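Local coordinates for sugar-binding transport ATP-binding protein (Pyrococcus horikoshii, PDB 1V43) that binds ATP and probably hydrolyses it to drive sugar uptake, as the ATPase subunit of an ABC transporter, at residues Leu275-Leu285 with Val362-Val372; Asp315-Leu326 with Leu334-Ile345. One frame throughout, in Å; residues are numbered along the deposited sequence.

Contact 1 of 2, residues Leu275-Leu285 with Val362-Val372; sequences LLKDYVGKTVL and VFDKDTEKAIV
Leu285 and Phe363 form an antiparallel hydrogen-bonded pair that adds the C-terminal strand 361-364 to the edge of the sheet of the MalK-type OB-fold domain. Both backbone bonds are nearly straight: Leu285 N donates to Phe363 O over 2.7 Å, at 171° at the hydrogen, and Phe363 N donates back to Leu285 O. Beyond this pair the chain curls into a loop, and the carboxylate of Asp364 divides its oxygens between that loop and segment 275-285. Its OD1 accepts from the backbone N of Asp366, closing an Asx turn, and from that of Thr367. The other oxygen, Asp364 OD2, receives the phenolic hydroxyl Tyr279 OH at 2.9 Å through its anti lone pair. Because CG of Asp364 stands anti to its backbone N (chi1 177°), OD2 reaches the edge of the tyrosine ring, whose plane is turned 79° from the carboxylate. Over one face of that ring lies Ile371 CD1, 3.7 Å from the Tyr279 centroid, in a CH-pi contact. Replacing Tyr279 with alanine removes the hydroxyl and ring, and would probably leave Asp364 OD2 without this donor and Ile371 CD1 without the face it packs on. Lys365 lays its aliphatic chain across Leu285 and Thr283, while NZ is satisfied by a salt bridge to Glu251 on strand 248-255. Leu276 and Val362 meet tip to tip, tightly, with Leu276 CD2 3.5 Å from Val362 CG1. On the returning tail, Val362 O accepts two backbone donors, Ile371 N at 2.7 Å and Val372 N at 2.8 Å.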
loop_
_atom_site.group_PDB
_atom_site.type_symbol
_atom_site.label_atom_id
_atom_site.label_comp_id
_atom_site.label_asym_id
_atom_site.label_seq_id
_atom_site.Cartn_x
_atom_site.Cartn_y
_atom_site.Cartn_z
ATOM N N LEU A 275 34.838 5.543 2.672
ATOM C CA LEU A 275 35.341 4.998 1.414
ATOM C C LEU A 275 35.098 6.145 0.452
ATOM O O LEU A 275 35.005 5.959 -0.760
ATOM C CB LEU A 275 34.519 3.785 0.965
ATOM C CG LEU A 275 34.609 2.471 1.740
ATOM C CD1 LEU A 275 33.684 1.442 1.112
ATOM C CD2 LEU A 275 36.040 1.967 1.728
ATOM N N LEU A 276 34.988 7.337 1.026
ATOM C CA LEU A 276 34.717 8.547 0.270
ATOM C C LEU A 276 35.952 9.419 0.050
ATOM O O LEU A 276 35.829 10.586 -0.312
ATOM C CB LEU A 276 33.641 9.354 0.999
ATOM C CG LEU A 276 32.370 8.593 1.388
ATOM C CD1 LEU A 276 31.519 9.445 2.310
ATOM C CD2 LEU A 276 31.596 8.212 0.140
ATOM N N LYS A 277 37.138 8.858 0.265
ATOM C CA LYS A 277 38.375 9.616 0.081
ATOM C C LYS A 277 38.417 10.368 -1.253
ATOM O O LYS A 277 38.848 11.518 -1.308
ATOM C CB LYS A 277 39.588 8.691 0.200
ATOM C CG LYS A 277 39.820 8.172 1.608
ATOM C CD LYS A 277 41.055 7.287 1.679
ATOM C CE LYS A 277 41.333 6.837 3.109
ATOM N NZ LYS A 277 41.601 7.991 4.015
ATOM N N ASP A 278 37.968 9.727 -2.325
ATOM C CA ASP A 278 37.959 10.376 -3.633
ATOM C C ASP A 278 36.810 11.376 -3.709
ATOM O O ASP A 278 36.445 11.838 -4.795
ATOM C CB ASP A 278 37.802 9.342 -4.756
ATOM C CG ASP A 278 38.998 8.419 -4.877
ATOM O OD1 ASP A 278 40.133 8.929 -4.974
ATOM O OD2 ASP A 278 38.806 7.183 -4.887
ATOM N N TYR A 279 36.238 11.705 -2.555
ATOM C CA TYR A 279 35.121 12.640 -2.508
ATOM C C TYR A 279 35.260 13.719 -1.453
ATOM O O TYR A 279 34.412 14.608 -1.371
ATOM C CB TYR A 279 33.797 11.895 -2.290
ATOM C CG TYR A 279 33.360 11.068 -3.480
ATOM C CD1 TYR A 279 33.848 9.779 -3.678
ATOM C CD2 TYR A 279 32.485 11.591 -4.428
ATOM C CE1 TYR A 279 33.474 9.031 -4.796
ATOM C CE2 TYR A 279 32.106 10.855 -5.545
ATOM C CZ TYR A 279 32.603 9.576 -5.723
ATOM O OH TYR A 279 32.222 8.843 -6.826
ATOM N N VAL A 280 36.310 13.651 -0.639
ATOM C CA VAL A 280 36.495 14.676 0.380
ATOM C C VAL A 280 36.461 16.008 -0.361
ATOM O O VAL A 280 37.167 16.182 -1.350
ATOM C CB VAL A 280 37.852 14.536 1.115
ATOM C CG1 VAL A 280 37.903 15.499 2.291
ATOM C CG2 VAL A 280 38.042 13.115 1.607
ATOM N N GLY A 281 35.609 16.924 0.094
ATOM C CA GLY A 281 35.495 18.224 -0.545
ATOM C C GLY A 281 34.510 18.276 -1.704
ATOM O O GLY A 281 34.317 19.330 -2.318
ATOM N N LYS A 282 33.878 17.147 -2.007
ATOM C CA LYS A 282 32.918 17.080 -3.104
ATOM C C LYS A 282 31.538 16.685 -2.578
ATOM O O LYS A 282 31.418 16.130 -1.481
ATOM C CB LYS A 282 33.393 16.057 -4.140
ATOM C CG LYS A 282 32.990 16.379 -5.566
ATOM C CD LYS A 282 33.704 17.623 -6.071
ATOM C CE LYS A 282 33.375 17.894 -7.536
ATOM N NZ LYS A 282 34.137 19.053 -8.087
ATOM N N THR A 283 30.499 16.971 -3.358
ATOM C CA THR A 283 29.133 16.637 -2.959
ATOM C C THR A 283 28.682 15.245 -3.417
ATOM O O THR A 283 28.911 14.840 -4.559
ATOM C CB THR A 283 28.125 17.661 -3.501
ATOM O OG1 THR A 283 28.362 18.937 -2.895
ATOM C CG2 THR A 283 26.703 17.220 -3.196
ATOM N N VAL A 284 28.028 14.526 -2.511
ATOM C CA VAL A 284 27.521 13.188 -2.787
ATOM C C VAL A 284 26.108 13.076 -2.231
ATOM O O VAL A 284 25.663 13.948 -1.492
ATOM C CB VAL A 284 28.410 12.111 -2.134
ATOM C CG1 VAL A 284 29.773 12.104 -2.796
ATOM C CG2 VAL A 284 28.556 12.374 -0.637
ATOM N N LEU A 285 25.393 12.017 -2.593
ATOM C CA LEU A 285 24.035 11.842 -2.106
ATOM C C LEU A 285 24.043 10.835 -0.955
ATOM O O LEU A 285 24.480 9.694 -1.113
ATOM C CB LEU A 285 23.125 11.366 -3.243
ATOM C CG LEU A 285 23.036 12.311 -4.449
ATOM C CD1 LEU A 285 22.100 11.732 -5.487
ATOM C CD2 LEU A 285 22.543 13.693 -4.010
ATOM N N VAL A 362 25.735 5.987 0.272
ATOM C CA VAL A 362 26.298 7.201 -0.305
ATOM C C VAL A 362 26.362 6.980 -1.814
ATOM O O VAL A 362 26.948 6.006 -2.270
ATOM C CB VAL A 362 27.734 7.464 0.197
ATOM C CG1 VAL A 362 28.219 8.819 -0.341
ATOM C CG2 VAL A 362 27.785 7.418 1.722
ATOM N N PHE A 363 25.751 7.866 -2.588
ATOM C CA PHE A 363 25.757 7.718 -4.038
ATOM C C PHE A 363 26.429 8.920 -4.717
ATOM O O PHE A 363 26.245 10.070 -4.302
ATOM C CB PHE A 363 24.318 7.592 -4.579
ATOM C CG PHE A 363 23.467 6.570 -3.861
ATOM C CD1 PHE A 363 22.877 6.869 -2.635
ATOM C CD2 PHE A 363 23.242 5.311 -4.422
ATOM C CE1 PHE A 363 22.071 5.930 -1.975
ATOM C CE2 PHE A 363 22.440 4.360 -3.773
ATOM C CZ PHE A 363 21.856 4.675 -2.547
ATOM N N ASP A 364 27.211 8.652 -5.756
ATOM C CA ASP A 364 27.856 9.726 -6.499
ATOM C C ASP A 364 26.727 10.622 -6.979
ATOM O O ASP A 364 25.740 10.130 -7.509
ATOM C CB ASP A 364 28.604 9.162 -7.704
ATOM C CG ASP A 364 29.225 10.246 -8.556
ATOM O OD1 ASP A 364 28.473 10.995 -9.212
ATOM O OD2 ASP A 364 30.468 10.350 -8.556
ATOM N N LYS A 365 26.864 11.930 -6.810
ATOM C CA LYS A 365 25.794 12.838 -7.212
ATOM C C LYS A 365 25.550 12.939 -8.714
ATOM O O LYS A 365 24.440 13.269 -9.142
ATOM C CB LYS A 365 26.035 14.249 -6.655
ATOM C CG LYS A 365 24.869 15.182 -6.946
ATOM C CD LYS A 365 25.100 16.617 -6.511
ATOM C CE LYS A 365 23.985 17.505 -7.064
ATOM N NZ LYS A 365 24.217 18.963 -6.859
ATOM N N ASP A 366 26.569 12.663 -9.521
ATOM C CA ASP A 366 26.390 12.760 -10.964
ATOM C C ASP A 366 25.865 11.487 -11.603
ATOM O O ASP A 366 24.871 11.525 -12.327
ATOM C CB ASP A 366 27.696 13.179 -11.639
ATOM C CG ASP A 366 28.156 14.552 -11.202
ATOM O OD1 ASP A 366 27.333 15.493 -11.232
ATOM O OD2 ASP A 366 29.340 14.691 -10.826
ATOM N N THR A 367 26.531 10.365 -11.339
ATOM C CA THR A 367 26.111 9.082 -11.906
ATOM C C THR A 367 24.995 8.420 -11.074
ATOM O O THR A 367 24.235 7.600 -11.585
ATOM C CB THR A 367 27.302 8.103 -12.009
ATOM O OG1 THR A 367 27.669 7.659 -10.698
ATOM C CG2 THR A 367 28.515 8.791 -12.643
ATOM N N GLU A 368 24.900 8.806 -9.801
ATOM C CA GLU A 368 23.912 8.272 -8.861
ATOM C C GLU A 368 24.193 6.816 -8.521
ATOM O O GLU A 368 23.313 6.096 -8.047
ATOM C CB GLU A 368 22.475 8.423 -9.398
ATOM C CG GLU A 368 21.996 9.875 -9.458
ATOM C CD GLU A 368 20.507 10.027 -9.714
ATOM O OE1 GLU A 368 19.919 9.173 -10.411
ATOM O OE2 GLU A 368 19.921 11.022 -9.232
ATOM N N LYS A 369 25.429 6.390 -8.762
ATOM C CA LYS A 369 25.836 5.025 -8.470
ATOM C C LYS A 369 26.366 4.951 -7.058
ATOM O O LYS A 369 27.008 5.887 -6.566
ATOM C CB LYS A 369 26.897 4.547 -9.465
ATOM C CG LYS A 369 26.374 4.522 -10.900
ATOM C CD LYS A 369 27.223 3.672 -11.818
ATOM C CE LYS A 369 26.602 3.610 -13.205
ATOM N NZ LYS A 369 27.291 2.627 -14.088
ATOM N N ALA A 370 26.083 3.832 -6.405
ATOM C CA ALA A 370 26.502 3.624 -5.036
ATOM C C ALA A 370 28.012 3.673 -4.828
ATOM O O ALA A 370 28.797 3.172 -5.643
ATOM C CB ALA A 370 25.954 2.296 -4.523
ATOM N N ILE A 371 28.396 4.298 -3.722
ATOM C CA ILE A 371 29.783 4.418 -3.302
ATOM C C ILE A 371 29.727 3.745 -1.940
ATOM O O ILE A 371 30.625 2.998 -1.552
ATOM C CB ILE A 371 30.190 5.881 -3.089
ATOM C CG1 ILE A 371 29.864 6.712 -4.326
ATOM C CG2 ILE A 371 31.669 5.961 -2.783
ATOM C CD1 ILE A 371 29.982 8.198 -4.091
ATOM N N VAL A 372 28.625 4.031 -1.245
ATOM C CA VAL A 372 28.291 3.518 0.087
ATOM C C VAL A 372 29.372 3.722 1.140
ATOM O O VAL A 372 30.549 3.888 0.765
ATOM C CB VAL A 372 27.898 2.014 0.012
ATOM C CG1 VAL A 372 27.681 1.441 1.400
ATOM C CG2 VAL A 372 26.625 1.866 -0.791
ATOM O OXT VAL A 372 29.019 3.713 2.341
#

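Contact 2 of 2, residues Asp315-Leu326 with Leu334-Ile345; sequences DFVEALGTDTIL and LVKVKLPGHIPI
Strands 323-326 and 334-340 run antiparallel at 161°, with Thr324-Leu339 and Leu326-Val337 as hydrogen-bonded pairs and Ile325-Lys338 as the non-hydrogen-bonded pair between them. Asp323 and Pro340 extend the ladder as a further non-hydrogen-bonded pair; beyond Pro340 the chain turns through Gly341, and the Thr324 hydroxyl holds the turn. Thr324 OG1 accepts from Ile343 N at 2.6 Å and donates to Gly341 O at 2.8 Å, lying 17° off that carbonyl's plane. With OG1 anti to the carbonyl carbon (chi1 -72°), the hydroxyl is aimed into the loop and its rotation is fixed by these two backbone partners. Gly341 N adds a more bent bond to Thr322 O, which it meets from above the carbonyl plane. Beside this loop, His342 CE1 comes to 3.4 Å from Ala319 CB, and His342 NE2 bonds to Thr227 of the second subunit. On the same sheet face as Thr324, Leu326 is gripped by apolar groups: its CD1 lies 3.6 Å from Leu339 CD1, and its CD2 3.5 Å from CD1 of Ile345, which crosses it at about a right angle. Leu326 also packs on Val295 of strand 293-295. Across the face bearing Ile325 and Lys338, one water bridges two charges, donating to Glu318 OE2 at 2.6 Å and accepting from Lys336 NZ at 3.0 Å; His327 NE2 also bonds to that carboxylate oxygen. The extended Lys338 crosses Asp323 at a slant, its CE 3.5 Å from Asp323 OD1, but the salt bridges run between subunits: Lys338 NZ pairs with Asp323 OD2 of the second subunit, and Asp323 OD2 with Lys338 NZ of that subunit. This is an antiparallel beta meander of the TOBE domain at the dimer interface, consistent with the dimerising regulatory domains of MalK-type ATPases.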
loop_
_atom_site.group_PDB
_atom_site.type_symbol
_atom_site.label_atom_id
_atom_site.label_comp_id
_atom_site.label_asym_id
_atom_site.label_seq_id
_atom_site.Cartn_x
_atom_site.Cartn_y
_atom_site.Cartn_z
ATOM N N ASP A 315 7.658 17.540 12.077
ATOM C CA ASP A 315 6.834 18.387 11.232
ATOM C C ASP A 315 5.443 17.787 10.984
ATOM O O ASP A 315 4.468 18.513 10.797
ATOM C CB ASP A 315 7.534 18.596 9.897
ATOM C CG ASP A 315 6.780 19.532 8.989
ATOM O OD1 ASP A 315 6.628 20.716 9.351
ATOM O OD2 ASP A 315 6.342 19.082 7.916
ATOM N N PHE A 316 5.356 16.463 10.963
ATOM C CA PHE A 316 4.077 15.794 10.729
ATOM C C PHE A 316 4.156 14.325 11.115
ATOM O O PHE A 316 5.230 13.709 11.082
ATOM C CB PHE A 316 3.671 15.908 9.264
ATOM C CG PHE A 316 2.274 15.419 8.978
ATOM C CD1 PHE A 316 1.161 16.151 9.402
ATOM C CD2 PHE A 316 2.068 14.241 8.265
ATOM C CE1 PHE A 316 -0.141 15.720 9.118
ATOM C CE2 PHE A 316 0.765 13.798 7.971
ATOM C CZ PHE A 316 -0.338 14.541 8.401
ATOM N N VAL A 317 3.009 13.765 11.464
ATOM C CA VAL A 317 2.941 12.384 11.882
ATOM C C VAL A 317 1.846 11.590 11.179
ATOM O O VAL A 317 0.703 12.025 11.103
ATOM C CB VAL A 317 2.678 12.284 13.410
ATOM C CG1 VAL A 317 2.622 10.813 13.844
ATOM C CG2 VAL A 317 3.749 13.057 14.171
ATOM N N GLU A 318 2.224 10.429 10.657
ATOM C CA GLU A 318 1.289 9.513 10.035
ATOM C C GLU A 318 1.146 8.421 11.111
ATOM O O GLU A 318 1.962 7.506 11.170
ATOM C CB GLU A 318 1.876 8.880 8.764
ATOM C CG GLU A 318 2.248 9.823 7.639
ATOM C CD GLU A 318 2.845 9.069 6.449
ATOM O OE1 GLU A 318 2.198 8.123 5.964
ATOM O OE2 GLU A 318 3.956 9.408 5.992
ATOM N N ALA A 319 0.145 8.536 11.975
ATOM C CA ALA A 319 -0.081 7.537 13.030
ATOM C C ALA A 319 -1.023 6.496 12.437
ATOM O O ALA A 319 -2.242 6.609 12.567
ATOM C CB ALA A 319 -0.725 8.199 14.248
ATOM N N LEU A 320 -0.458 5.480 11.792
ATOM C CA LEU A 320 -1.274 4.483 11.112
ATOM C C LEU A 320 -1.674 3.277 11.938
ATOM O O LEU A 320 -2.223 2.306 11.394
ATOM C CB LEU A 320 -0.552 4.023 9.836
ATOM C CG LEU A 320 0.072 5.179 9.046
ATOM C CD1 LEU A 320 0.874 4.662 7.865
ATOM C CD2 LEU A 320 -1.034 6.108 8.579
ATOM N N GLY A 321 -1.408 3.338 13.242
ATOM C CA GLY A 321 -1.751 2.240 14.131
ATOM C C GLY A 321 -0.754 1.094 14.031
ATOM O O GLY A 321 -0.110 0.733 15.019
ATOM N N THR A 322 -0.618 0.523 12.836
ATOM C CA THR A 322 0.313 -0.578 12.617
ATOM C C THR A 322 1.774 -0.073 12.598
ATOM O O THR A 322 2.693 -0.798 12.963
ATOM C CB THR A 322 -0.042 -1.319 11.296
ATOM O OG1 THR A 322 0.766 -2.501 11.171
ATOM C CG2 THR A 322 0.170 -0.400 10.091
ATOM N N ASP A 323 1.958 1.180 12.185
ATOM C CA ASP A 323 3.264 1.848 12.121
ATOM C C ASP A 323 3.013 3.332 12.345
ATOM O O ASP A 323 1.896 3.808 12.153
ATOM C CB ASP A 323 3.910 1.680 10.738
ATOM C CG ASP A 323 4.404 0.286 10.498
ATOM O OD1 ASP A 323 5.324 -0.143 11.229
ATOM O OD2 ASP A 323 3.870 -0.383 9.589
ATOM N N THR A 324 4.046 4.060 12.740
ATOM C CA THR A 324 3.923 5.494 12.965
ATOM C C THR A 324 5.045 6.162 12.192
ATOM O O THR A 324 6.212 5.999 12.546
ATOM C CB THR A 324 4.074 5.849 14.468
ATOM O OG1 THR A 324 2.910 5.426 15.181
ATOM C CG2 THR A 324 4.277 7.344 14.652
ATOM N N ILE A 325 4.707 6.895 11.135
ATOM C CA ILE A 325 5.736 7.559 10.340
ATOM C C ILE A 325 5.907 9.033 10.682
ATOM O O ILE A 325 4.989 9.843 10.514
ATOM C CB ILE A 325 5.451 7.442 8.841
ATOM C CG1 ILE A 325 5.236 5.976 8.488
ATOM C CG2 ILE A 325 6.646 8.006 8.032
ATOM C CD1 ILE A 325 4.902 5.746 7.042
ATOM N N LEU A 326 7.099 9.381 11.145
ATOM C CA LEU A 326 7.391 10.760 11.518
ATOM C C LEU A 326 8.154 11.501 10.430
ATOM O O LEU A 326 9.123 10.976 9.875
ATOM C CB LEU A 326 8.241 10.797 12.786
ATOM C CG LEU A 326 7.820 9.934 13.968
ATOM C CD1 LEU A 326 8.858 10.109 15.081
ATOM C CD2 LEU A 326 6.427 10.322 14.442
ATOM N N LEU A 334 14.091 17.585 5.373
ATOM C CA LEU A 334 12.928 16.862 5.886
ATOM C C LEU A 334 13.067 15.371 5.560
ATOM O O LEU A 334 13.147 14.989 4.392
ATOM C CB LEU A 334 11.657 17.419 5.248
ATOM C CG LEU A 334 10.311 17.025 5.853
ATOM C CD1 LEU A 334 10.264 17.408 7.324
ATOM C CD2 LEU A 334 9.203 17.734 5.087
ATOM N N VAL A 335 13.103 14.532 6.590
ATOM C CA VAL A 335 13.236 13.093 6.381
ATOM C C VAL A 335 12.119 12.350 7.096
ATOM O O VAL A 335 11.469 12.900 7.987
ATOM C CB VAL A 335 14.589 12.551 6.908
ATOM C CG1 VAL A 335 15.748 13.302 6.265
ATOM C CG2 VAL A 335 14.644 12.667 8.422
ATOM N N LYS A 336 11.898 11.099 6.705
ATOM C CA LYS A 336 10.860 10.284 7.335
ATOM C C LYS A 336 11.489 9.220 8.197
ATOM O O LYS A 336 12.478 8.612 7.809
ATOM C CB LYS A 336 9.990 9.590 6.288
ATOM C CG LYS A 336 9.174 10.523 5.424
ATOM C CD LYS A 336 8.422 9.721 4.389
ATOM C CE LYS A 336 7.628 10.598 3.455
ATOM N NZ LYS A 336 6.861 9.757 2.499
ATOM N N VAL A 337 10.897 8.996 9.364
ATOM C CA VAL A 337 11.360 7.984 10.296
ATOM C C VAL A 337 10.188 7.031 10.547
ATOM O O VAL A 337 9.086 7.456 10.912
ATOM C CB VAL A 337 11.811 8.610 11.627
ATOM C CG1 VAL A 337 12.123 7.515 12.640
ATOM C CG2 VAL A 337 13.047 9.482 11.397
ATOM N N LYS A 338 10.421 5.740 10.347
ATOM C CA LYS A 338 9.359 4.770 10.538
ATOM C C LYS A 338 9.478 4.018 11.854
ATOM O O LYS A 338 10.455 3.315 12.084
ATOM C CB LYS A 338 9.345 3.781 9.373
ATOM C CG LYS A 338 8.275 2.717 9.488
ATOM C CD LYS A 338 8.319 1.793 8.287
ATOM C CE LYS A 338 7.313 0.665 8.423
ATOM N NZ LYS A 338 7.267 -0.180 7.207
ATOM N N LEU A 339 8.476 4.172 12.712
ATOM C CA LEU A 339 8.462 3.499 14.001
ATOM C C LEU A 339 7.348 2.455 14.047
ATOM O O LEU A 339 6.232 2.712 13.599
ATOM C CB LEU A 339 8.220 4.506 15.117
ATOM C CG LEU A 339 9.171 5.697 15.211
ATOM C CD1 LEU A 339 8.638 6.669 16.257
ATOM C CD2 LEU A 339 10.577 5.212 15.568
ATOM N N PRO A 340 7.641 1.261 14.586
ATOM C CA PRO A 340 6.635 0.193 14.683
ATOM C C PRO A 340 5.551 0.590 15.679
ATOM O O PRO A 340 5.820 1.327 16.627
ATOM C CB PRO A 340 7.442 -1.009 15.185
ATOM C CG PRO A 340 8.849 -0.722 14.667
ATOM C CD PRO A 340 8.984 0.763 14.936
ATOM N N GLY A 341 4.328 0.116 15.459
ATOM C CA GLY A 341 3.249 0.426 16.382
ATOM C C GLY A 341 2.670 1.824 16.269
ATOM O O GLY A 341 3.020 2.585 15.361
ATOM N N HIS A 342 1.795 2.160 17.214
ATOM C CA HIS A 342 1.109 3.454 17.250
ATOM C C HIS A 342 1.804 4.371 18.257
ATOM O O HIS A 342 1.867 4.065 19.448
ATOM C CB HIS A 342 -0.366 3.231 17.649
ATOM C CG HIS A 342 -1.298 4.337 17.242
ATOM N ND1 HIS A 342 -1.399 4.792 15.942
ATOM C CD2 HIS A 342 -2.205 5.048 17.957
ATOM C CE1 HIS A 342 -2.325 5.732 15.877
ATOM N NE2 HIS A 342 -2.830 5.907 17.084
ATOM N N ILE A 343 2.338 5.485 17.764
ATOM C CA ILE A 343 3.036 6.467 18.598
ATOM C C ILE A 343 2.742 7.850 18.010
ATOM O O ILE A 343 3.633 8.506 17.467
ATOM C CB ILE A 343 4.563 6.216 18.575
ATOM C CG1 ILE A 343 4.859 4.802 19.071
ATOM C CG2 ILE A 343 5.278 7.230 19.446
ATOM C CD1 ILE A 343 6.291 4.371 18.859
ATOM N N PRO A 344 1.474 8.302 18.104
ATOM C CA PRO A 344 0.979 9.593 17.599
ATOM C C PRO A 344 1.591 10.864 18.182
ATOM O O PRO A 344 0.882 11.859 18.348
ATOM C CB PRO A 344 -0.524 9.524 17.879
ATOM C CG PRO A 344 -0.813 8.060 17.836
ATOM C CD PRO A 344 0.350 7.494 18.612
ATOM N N ILE A 345 2.889 10.841 18.485
ATOM C CA ILE A 345 3.554 12.020 19.034
ATOM C C ILE A 345 3.086 13.234 18.236
ATOM O O ILE A 345 2.806 13.128 17.040
ATOM C CB ILE A 345 5.094 11.903 18.952
ATOM C CG1 ILE A 345 5.568 12.052 17.513
ATOM C CG2 ILE A 345 5.537 10.557 19.485
ATOM C CD1 ILE A 345 7.068 12.110 17.395
HETATM O O HOH W 1 5.130 7.988 4.224
#

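From the N terminus the chain first builds the ATP-binding cassette, then enters the OB-fold strands, where 275-285 supplies the first half of contact 1. Its partner, 362-372, is not reached until the chain's end, so contact 1 closes a loop of 76 residues, rich in strand and without helix. Contact 2 lies wholly within that loop: 315-326 pairs with 334-345 across only seven residues, bringing together the hairpin 323-330/333-340 and the end of strand 307-319. The two therefore nest without crossing. The centres of contact 1 and contact 2 lie about 30 Å apart. Contact 1 returns the C-terminal tail to the OB-fold sheet, whereas contact 2 joins neighbouring strands of the sheet that meets the second subunit.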